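Ferritin, putative (Archaeoglobus fulgidus, PDB 5LS9) probably stores iron as a mineral inside a hollow shell of 24 subunits, in a humanized form made for cell-targeted delivery. Local coordinates at residues F[36-41]-F[155-160]; F[42-47]-F[161-166]; F[3-8]-F[111-116]. The protein carries 10 engineered substitutions. One frame throughout, in Å; residues are numbered along the deposited sequence.

Contact 1 (F[36-41]-F[155-160]); sequences IGLKGF and FLDKEL
The F41 ring is overlapped by the methyl L160 CD1, which stands over one face in a CH-pi contact, 3.9 Å from the ring centroid and 10° off its normal. Here the short helix 150-160, which follows the four-helix bundle of the ferritin fold, packs against the start of bundle helix 39-65. F41 reaches it with CG beside the backbone N and trans to the carbonyl carbon (chi1 -76°), and the ring touches several residues at once: CZ lies 4.0 Å from L156 CD2, and the D157 carboxylate comes up at the ring edge, its plane nearly that of the ring. The polar centre of the contact is D157 OD1. It accepts the G40 N-H at 2.7 Å, with the donor on the syn side but tilted out of the carboxylate plane, and takes a second, weak bond from F41 N at 3.4 Å. A buried acidic group thus meets the first-turn N-H groups just beyond the N-cap position at L38, where the positive end of the helix dipole would probably favour its negative charge. The L38 methyl CD2 shields the same carboxylate, 3.8 Å from D157 OD1. Around this pair, L156 and L160 extend the apolar packing to helix 116-146, F41 also rests on F89 of helix 85-112, and K39 turns its amine away to a salt bridge with D34. D157 OD2 makes a long, weak ion pair with K142 of a second subunit. The helices come so close because G40 lacks a side chain: its CA approaches that of D157 to 4.7 Å, and G40 CA directs a C-H at D157 O, 3.3 Å away with an angle of 168° at the hydrogen.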
loop_
_atom_site.group_PDB
_atom_site.type_symbol
_atom_site.label_atom_id
_atom_site.label_comp_id
_atom_site.label_asym_id
_atom_site.label_seq_id
_atom_site.Cartn_x
_atom_site.Cartn_y
_atom_site.Cartn_z
ATOM N N ILE F 36 45.309 11.277 36.950
ATOM C CA ILE F 36 45.655 12.588 36.362
ATOM C C ILE F 36 44.525 13.248 35.535
ATOM O O ILE F 36 44.766 14.210 34.812
ATOM C CB ILE F 36 46.980 12.527 35.549
ATOM C CG1 ILE F 36 46.869 11.603 34.321
ATOM C CG2 ILE F 36 48.129 12.093 36.457
ATOM C CD1 ILE F 36 48.039 11.711 33.358
ATOM N N GLY F 37 43.301 12.736 35.641
ATOM C CA GLY F 37 42.119 13.415 35.107
ATOM C C GLY F 37 41.819 13.254 33.626
ATOM O O GLY F 37 40.975 13.975 33.099
ATOM N N LEU F 38 42.477 12.309 32.951
ATOM C CA LEU F 38 42.260 12.099 31.510
ATOM C C LEU F 38 41.252 10.984 31.237
ATOM O O LEU F 38 41.615 9.806 31.215
ATOM C CB LEU F 38 43.582 11.788 30.796
ATOM C CG LEU F 38 44.515 12.975 30.545
ATOM C CD1 LEU F 38 45.879 12.488 30.080
ATOM C CD2 LEU F 38 43.924 13.952 29.536
ATOM N N LYS F 39 40.000 11.371 30.983
ATOM C CA LYS F 39 38.876 10.420 30.892
ATOM C C LYS F 39 38.795 9.670 29.558
ATOM O O LYS F 39 38.289 8.546 29.502
ATOM C CB LYS F 39 37.538 11.131 31.162
ATOM C CG LYS F 39 37.481 11.945 32.453
ATOM C CD LYS F 39 37.112 11.119 33.684
ATOM C CE LYS F 39 38.113 10.016 33.987
ATOM N NZ LYS F 39 38.047 9.533 35.395
ATOM N N GLY F 40 39.279 10.295 28.490
ATOM C CA GLY F 40 39.333 9.658 27.176
ATOM C C GLY F 40 40.473 8.662 27.058
ATOM O O GLY F 40 40.312 7.579 26.490
ATOM N N PHE F 41 41.632 9.029 27.596
ATOM C CA PHE F 41 42.774 8.120 27.630
ATOM C C PHE F 41 42.429 6.897 28.477
ATOM O O PHE F 41 42.713 5.760 28.088
ATOM C CB PHE F 41 44.008 8.822 28.199
ATOM C CG PHE F 41 44.664 9.757 27.235
ATOM C CD1 PHE F 41 44.137 11.014 26.990
ATOM C CD2 PHE F 41 45.807 9.373 26.562
ATOM C CE1 PHE F 41 44.742 11.870 26.089
ATOM C CE2 PHE F 41 46.421 10.222 25.660
ATOM C CZ PHE F 41 45.887 11.474 25.423
ATOM N N PHE F 155 41.853 18.140 23.421
ATOM C CA PHE F 155 41.221 17.830 22.131
ATOM C C PHE F 155 41.376 16.326 21.863
ATOM O O PHE F 155 40.403 15.625 21.564
ATOM C CB PHE F 155 41.888 18.645 21.011
ATOM C CG PHE F 155 41.116 18.699 19.715
ATOM C CD1 PHE F 155 40.036 17.855 19.446
ATOM C CD2 PHE F 155 41.502 19.599 18.734
ATOM C CE1 PHE F 155 39.355 17.924 18.240
ATOM C CE2 PHE F 155 40.827 19.669 17.525
ATOM C CZ PHE F 155 39.752 18.829 17.278
ATOM N N LEU F 156 42.609 15.842 22.001
ATOM C CA LEU F 156 42.926 14.442 21.760
ATOM C C LEU F 156 42.211 13.556 22.775
ATOM O O LEU F 156 41.624 12.531 22.409
ATOM C CB LEU F 156 44.443 14.225 21.823
ATOM C CG LEU F 156 44.980 12.858 21.388
ATOM C CD1 LEU F 156 44.689 12.555 19.921
ATOM C CD2 LEU F 156 46.475 12.798 21.650
ATOM N N ASP F 157 42.252 13.974 24.042
ATOM C CA ASP F 157 41.570 13.265 25.125
ATOM C C ASP F 157 40.171 12.863 24.695
ATOM O O ASP F 157 39.878 11.676 24.564
ATOM C CB ASP F 157 41.487 14.131 26.387
ATOM C CG ASP F 157 40.656 13.489 27.484
ATOM O OD1 ASP F 157 40.944 12.322 27.832
ATOM O OD2 ASP F 157 39.718 14.140 27.998
ATOM N N LYS F 158 39.330 13.860 24.435
ATOM C CA LYS F 158 37.917 13.628 24.125
ATOM C C LYS F 158 37.746 12.606 23.002
ATOM O O LYS F 158 36.859 11.753 23.058
ATOM C CB LYS F 158 37.234 14.945 23.743
ATOM C CG LYS F 158 35.716 14.888 23.703
ATOM C CD LYS F 158 35.140 16.250 23.342
ATOM C CE LYS F 158 33.634 16.201 23.120
ATOM N NZ LYS F 158 33.048 17.547 22.842
ATOM N N GLU F 159 38.614 12.693 21.998
ATOM C CA GLU F 159 38.507 11.845 20.813
ATOM C C GLU F 159 38.600 10.363 21.180
ATOM O O GLU F 159 37.775 9.563 20.744
ATOM C CB GLU F 159 39.584 12.211 19.790
ATOM C CG GLU F 159 39.018 12.649 18.453
ATOM C CD GLU F 159 40.094 12.960 17.438
ATOM O OE1 GLU F 159 41.267 13.123 17.843
ATOM O OE2 GLU F 159 39.763 13.045 16.236
ATOM N N LEU F 160 39.591 10.014 22.001
ATOM C CA LEU F 160 39.792 8.630 22.453
ATOM C C LEU F 160 38.610 8.055 23.243
ATOM O O LEU F 160 38.435 6.833 23.277
ATOM C CB LEU F 160 41.075 8.536 23.276
ATOM C CG LEU F 160 42.328 8.793 22.433
ATOM C CD1 LEU F 160 43.302 9.722 23.136
ATOM C CD2 LEU F 160 43.026 7.500 22.055
#

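Contact 2 (F[42-47]-F[161-166])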
loop_
_atom_site.group_PDB
_atom_site.type_symbol
_atom_site.label_atom_id
_atom_site.label_comp_id
_atom_site.label_asym_id
_atom_site.label_seq_id
_atom_site.Cartn_x
_atom_site.Cartn_y
_atom_site.Cartn_z
ATOM N N SER F 42 41.809 7.145 29.632
ATOM C CA SER F 42 41.362 6.073 30.529
ATOM C C SER F 42 40.427 5.098 29.815
ATOM O O SER F 42 40.581 3.885 29.941
ATOM C CB SER F 42 40.661 6.648 31.769
ATOM O OG SER F 42 39.345 7.074 31.474
ATOM N N ASN F 43 39.464 5.638 29.071
ATOM C CA ASN F 43 38.533 4.821 28.304
ATOM C C ASN F 43 39.251 3.920 27.285
ATOM O O ASN F 43 38.914 2.737 27.153
ATOM C CB ASN F 43 37.511 5.713 27.594
ATOM C CG ASN F 43 36.501 4.914 26.788
ATOM O OD1 ASN F 43 36.651 4.742 25.572
ATOM N ND2 ASN F 43 35.479 4.399 27.465
ATOM N N TRP F 44 40.239 4.486 26.590
ATOM C CA TRP F 44 41.007 3.770 25.554
ATOM C C TRP F 44 41.719 2.532 26.079
ATOM O O TRP F 44 41.688 1.477 25.446
ATOM C CB TRP F 44 42.052 4.694 24.941
ATOM C CG TRP F 44 42.644 4.198 23.652
ATOM C CD1 TRP F 44 42.203 4.486 22.402
ATOM C CD2 TRP F 44 43.791 3.352 23.491
ATOM N NE1 TRP F 44 42.998 3.877 21.469
ATOM C CE2 TRP F 44 43.984 3.176 22.109
ATOM C CE3 TRP F 44 44.668 2.722 24.378
ATOM C CZ2 TRP F 44 45.014 2.396 21.589
ATOM C CZ3 TRP F 44 45.694 1.946 23.860
ATOM C CH2 TRP F 44 45.856 1.790 22.477
ATOM N N MET F 45 42.373 2.667 27.227
ATOM C CA MET F 45 43.060 1.539 27.854
ATOM C C MET F 45 42.075 0.462 28.345
ATOM O O MET F 45 42.319 -0.725 28.159
ATOM C CB MET F 45 43.936 2.032 28.999
ATOM C CG MET F 45 45.036 2.988 28.558
ATOM S SD MET F 45 46.431 2.174 27.755
ATOM C CE MET F 45 47.124 3.532 26.832
ATOM N N ARG F 46 40.963 0.879 28.952
ATOM C CA ARG F 46 39.912 -0.052 29.390
ATOM C C ARG F 46 39.417 -0.919 28.235
ATOM O O ARG F 46 39.182 -2.114 28.399
ATOM C CB ARG F 46 38.714 0.703 29.992
ATOM C CG ARG F 46 38.974 1.391 31.329
ATOM C CD ARG F 46 38.825 0.442 32.508
ATOM N NE ARG F 46 37.422 0.164 32.828
ATOM C CZ ARG F 46 36.620 0.958 33.542
ATOM N NH1 ARG F 46 37.057 2.118 34.038
ATOM N NH2 ARG F 46 35.358 0.589 33.759
ATOM N N VAL F 47 39.242 -0.306 27.067
ATOM C CA VAL F 47 38.811 -1.046 25.882
ATOM C C VAL F 47 39.934 -1.982 25.423
ATOM O O VAL F 47 39.695 -3.154 25.103
ATOM C CB VAL F 47 38.375 -0.097 24.741
ATOM C CG1 VAL F 47 38.152 -0.863 23.445
ATOM C CG2 VAL F 47 37.101 0.650 25.122
ATOM N N SER F 161 37.807 8.934 23.857
ATOM C CA SER F 161 36.553 8.549 24.542
ATOM C C SER F 161 35.611 7.718 23.672
ATOM O O SER F 161 34.889 6.864 24.177
ATOM C CB SER F 161 35.764 9.781 25.010
ATOM O OG SER F 161 36.603 10.816 25.467
ATOM N N LEU F 162 35.626 7.972 22.364
ATOM C CA LEU F 162 34.649 7.392 21.439
ATOM C C LEU F 162 35.007 5.982 20.942
ATOM O O LEU F 162 34.303 5.422 20.103
ATOM C CB LEU F 162 34.427 8.338 20.247
ATOM C CG LEU F 162 33.806 9.711 20.562
ATOM C CD1 LEU F 162 34.857 10.782 20.814
ATOM C CD2 LEU F 162 32.902 10.172 19.431
ATOM N N ARG F 163 36.087 5.400 21.451
ATOM C CA ARG F 163 36.378 3.997 21.164
ATOM C C ARG F 163 35.382 3.105 21.912
ATOM O O ARG F 163 34.849 3.502 22.946
ATOM C CB ARG F 163 37.802 3.653 21.574
ATOM C CG ARG F 163 38.292 2.340 21.001
ATOM C CD ARG F 163 39.609 1.906 21.618
ATOM N NE ARG F 163 40.101 0.683 20.995
ATOM C CZ ARG F 163 41.270 0.109 21.265
ATOM N NH1 ARG F 163 42.088 0.635 22.166
ATOM N NH2 ARG F 163 41.619 -1.004 20.634
ATOM N N GLN F 164 35.118 1.916 21.376
ATOM C CA GLN F 164 34.200 0.965 22.019
ATOM C C GLN F 164 34.597 -0.506 21.809
ATOM O O GLN F 164 35.479 -0.827 21.013
ATOM C CB GLN F 164 32.759 1.211 21.550
ATOM C CG GLN F 164 32.038 2.326 22.306
ATOM C CD GLN F 164 30.540 2.376 22.031
ATOM O OE1 GLN F 164 29.942 1.416 21.527
ATOM N NE2 GLN F 164 29.921 3.504 22.372
ATOM N N PHE F 165 33.924 -1.386 22.546
ATOM C CA PHE F 165 34.264 -2.805 22.629
ATOM C C PHE F 165 33.941 -3.514 21.317
ATOM O O PHE F 165 32.817 -3.429 20.837
ATOM C CB PHE F 165 33.473 -3.411 23.798
ATOM C CG PHE F 165 33.830 -4.833 24.137
ATOM C CD1 PHE F 165 35.149 -5.267 24.157
ATOM C CD2 PHE F 165 32.832 -5.729 24.498
ATOM C CE1 PHE F 165 35.456 -6.577 24.486
ATOM C CE2 PHE F 165 33.138 -7.036 24.835
ATOM C CZ PHE F 165 34.451 -7.462 24.827
ATOM N N THR F 166 34.918 -4.227 20.761
ATOM C CA THR F 166 34.846 -4.733 19.375
ATOM C C THR F 166 33.795 -5.821 19.050
ATOM O O THR F 166 32.951 -5.607 18.173
ATOM C CB THR F 166 36.234 -5.229 18.909
ATOM O OG1 THR F 166 37.234 -4.270 19.282
ATOM C CG2 THR F 166 36.276 -5.440 17.381
#
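R163 reaches across to W44 and V47 as one long extended arm. Its CB points toward helix 39-65. With CG trans to the backbone N (chi1 -166°) and the chain straight as far as NE, the aliphatic part runs alongside V47: R163 CG lies 4.0 Å from V47 CG1, and R163 CD fits between V47 CG1 and the indole, 3.7 Å from W44 CD1. NE follows at 3.5 Å from V47 CG1, a methyl that lies over one face of the guanidinium. CZ stands over the five-membered ring of W44 in a cation-pi contact, 22° off the ring normal. The two planes are inclined by 45°, and R163 NH1 comes down onto the indole, 3.2 Å from W44 CE2. The tip is held by two polar partners further along the helix: Q48, next after V47, hydrogen-bonds NH1, and E51, a turn beyond V47, forms a salt bridge with NH2. The C-terminal tail is thereby fastened along helix 39-65 of the ferritin four-helix bundle, with F165 reaching Q50 and C54, while W44 meets F89 of helix 85-112 edge-to-face and M45 packs inward on helices 6-35 and 85-112.

Contact 3 (F[3-8]-F[111-116])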
loop_
_atom_site.group_PDB
_atom_site.type_symbol
_atom_site.label_atom_id
_atom_site.label_comp_id
_atom_site.label_asym_id
_atom_site.label_seq_id
_atom_site.Cartn_x
_atom_site.Cartn_y
_atom_site.Cartn_z
ATOM N N SER F 3 46.800 -34.955 17.538
ATOM C CA SER F 3 47.676 -34.402 16.460
ATOM C C SER F 3 48.578 -33.265 16.944
ATOM O O SER F 3 49.783 -33.295 16.691
ATOM C CB SER F 3 46.833 -33.929 15.279
ATOM O OG SER F 3 47.658 -33.558 14.192
ATOM N N ILE F 4 47.995 -32.268 17.621
ATOM C CA ILE F 4 48.744 -31.084 18.111
ATOM C C ILE F 4 49.925 -31.492 19.005
ATOM O O ILE F 4 49.789 -32.370 19.862
ATOM C CB ILE F 4 47.834 -30.052 18.853
ATOM C CG1 ILE F 4 48.638 -28.805 19.263
ATOM C CG2 ILE F 4 47.165 -30.671 20.080
ATOM C CD1 ILE F 4 47.818 -27.708 19.917
ATOM N N SER F 5 51.073 -30.846 18.800
ATOM C CA SER F 5 52.294 -31.178 19.535
ATOM C C SER F 5 52.345 -30.504 20.910
ATOM O O SER F 5 51.874 -29.382 21.070
ATOM C CB SER F 5 53.517 -30.777 18.712
ATOM O OG SER F 5 53.439 -29.415 18.327
ATOM N N GLU F 6 52.940 -31.196 21.884
ATOM C CA GLU F 6 53.006 -30.727 23.277
ATOM C C GLU F 6 53.827 -29.441 23.478
ATOM O O GLU F 6 53.603 -28.681 24.427
ATOM C CB GLU F 6 53.576 -31.841 24.168
ATOM C CG GLU F 6 52.624 -33.010 24.392
ATOM C CD GLU F 6 51.384 -32.630 25.198
ATOM O OE1 GLU F 6 51.423 -31.613 25.932
ATOM O OE2 GLU F 6 50.361 -33.346 25.104
ATOM N N LYS F 7 54.790 -29.219 22.591
ATOM C CA LYS F 7 55.607 -28.011 22.608
ATOM C C LYS F 7 54.745 -26.797 22.241
ATOM O O LYS F 7 54.940 -25.698 22.773
ATOM C CB LYS F 7 56.776 -28.166 21.625
ATOM C CG LYS F 7 57.907 -27.175 21.816
ATOM C CD LYS F 7 59.111 -27.572 20.980
ATOM C CE LYS F 7 60.280 -26.616 21.162
ATOM N NZ LYS F 7 60.120 -25.383 20.351
ATOM N N MET F 8 53.786 -27.015 21.336
ATOM C CA MET F 8 52.866 -25.964 20.894
ATOM C C MET F 8 51.847 -25.613 21.974
ATOM O O MET F 8 51.528 -24.443 22.174
ATOM C CB MET F 8 52.143 -26.385 19.607
ATOM C CG MET F 8 51.465 -25.243 18.868
ATOM S SD MET F 8 52.535 -23.806 18.646
ATOM C CE MET F 8 53.014 -24.029 16.939
ATOM N N MET F 111 55.000 -24.001 11.367
ATOM C CA MET F 111 55.386 -24.501 10.043
ATOM C C MET F 111 56.494 -25.544 10.107
ATOM O O MET F 111 56.504 -26.470 9.299
ATOM C CB MET F 111 55.824 -23.344 9.143
ATOM C CG MET F 111 54.749 -22.278 8.980
ATOM S SD MET F 111 53.445 -22.678 7.805
ATOM C CE MET F 111 54.151 -21.914 6.344
ATOM N N GLN F 112 57.421 -25.393 11.056
ATOM C CA GLN F 112 58.469 -26.407 11.296
ATOM C C GLN F 112 57.891 -27.748 11.770
ATOM O O GLN F 112 58.431 -28.817 11.467
ATOM C CB GLN F 112 59.479 -25.918 12.342
ATOM C CG GLN F 112 60.368 -24.765 11.893
ATOM C CD GLN F 112 61.592 -24.550 12.776
ATOM O OE1 GLN F 112 62.579 -23.969 12.329
ATOM N NE2 GLN F 112 61.539 -25.009 14.029
ATOM N N GLU F 113 56.802 -27.671 12.532
ATOM C CA GLU F 113 56.087 -28.851 13.004
ATOM C C GLU F 113 54.960 -29.231 12.048
ATOM O O GLU F 113 54.219 -30.182 12.304
ATOM C CB GLU F 113 55.543 -28.579 14.407
ATOM C CG GLU F 113 56.660 -28.284 15.406
ATOM C CD GLU F 113 56.182 -27.748 16.741
ATOM O OE1 GLU F 113 55.006 -27.972 17.108
ATOM O OE2 GLU F 113 57.012 -27.105 17.418
ATOM N N LYS F 114 54.843 -28.475 10.951
ATOM C CA LYS F 114 53.815 -28.663 9.923
ATOM C C LYS F 114 52.388 -28.609 10.474
ATOM O O LYS F 114 51.470 -29.200 9.901
ATOM C CB LYS F 114 54.056 -29.965 9.145
ATOM C CG LYS F 114 55.435 -30.043 8.508
ATOM C CD LYS F 114 55.475 -30.982 7.315
ATOM C CE LYS F 114 56.759 -30.772 6.524
ATOM N NZ LYS F 114 56.858 -31.638 5.316
ATOM N N ASP F 115 52.202 -27.878 11.570
ATOM C CA ASP F 115 50.891 -27.716 12.174
ATOM C C ASP F 115 50.121 -26.647 11.405
ATOM O O ASP F 115 50.076 -25.475 11.801
ATOM C CB ASP F 115 51.014 -27.347 13.653
ATOM C CG ASP F 115 49.707 -27.512 14.404
ATOM O OD1 ASP F 115 48.632 -27.305 13.798
ATOM O OD2 ASP F 115 49.762 -27.856 15.607
ATOM N N PHE F 116 49.509 -27.075 10.304
ATOM C CA PHE F 116 48.776 -26.176 9.421
ATOM C C PHE F 116 47.541 -25.601 10.091
ATOM O O PHE F 116 47.261 -24.404 9.962
ATOM C CB PHE F 116 48.372 -26.897 8.135
ATOM C CG PHE F 116 49.534 -27.341 7.295
ATOM C CD1 PHE F 116 50.552 -26.459 6.978
ATOM C CD2 PHE F 116 49.599 -28.632 6.807
ATOM C CE1 PHE F 116 51.620 -26.854 6.201
ATOM C CE2 PHE F 116 50.662 -29.035 6.020
ATOM C CZ PHE F 116 51.675 -28.143 5.716
#
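D115 OD1 is gripped twice, by a salt bridge from R66 and by the backbone N of T118, while the other oxygen of the same carboxylate, OD2, lies 3.9 Å from I4 CG1. An apolar branch of I4 thus rests against a carboxylate whose charge is engaged elsewhere. CG of D115 is trans to the backbone N (chi1 -165°), which sets OD2 beside I4 CG1. Beside it, the S5 hydroxyl donates to E113 OE1; the modelled separation of S5 OG and E113 OE1, 2.5 Å, is doubtful as an exact length. These residues join two elements at one end of the ferritin four-helix bundle: the lead-in to helix 6-35 and the tight turn from helix 85-112 into helix 116-146. K114, with positive phi, closes the earlier helix in a Schellman motif, and D115 follows at once as the N-cap of the next. E113 stretches out beyond CG from this turn, and its carboxylate also borders the first turn of helix 6-35, where M8 CB lies 4.1 Å from E113 OE1 and the aliphatic K7 CD 4.2 Å from E113 OE2. The amine of K7 stays somewhat further off, with NZ 4.6 Å from E113 OE2, a separation at which the opposite charges may still attract, though they are not in contact. With an alanine at E113, the S5 hydroxyl would probably lose its acceptor across the contact and K7 the negative charge beside its amine. M8 continues the packing onto M109 and A110 of helix 85-112, and M111 and F116 reach K150 and G37 of a neighbouring subunit.

Overall arrangement
Contacts 1 and 2 adjoin, their centres 11 Å apart, and both fasten the end of the chain to successive turns of helix 39-65; contact 1 uses helix 150-160, contact 2 the irregular tail behind it. L160 of contact 1 also packs against W44 of contact 2. Contact 3 lies on the other side of the chain's centre, about 44 Å from contact 1 between centres, and joins a different pair of elements, segments 3-8 and 111-116. Contact 1 is buried, combining apolar packing with a carboxylate bound by backbone N-H groups. Contact 2, partly buried, depends on a cation over an indole, whereas contact 3, also partly buried, is small and mainly polar.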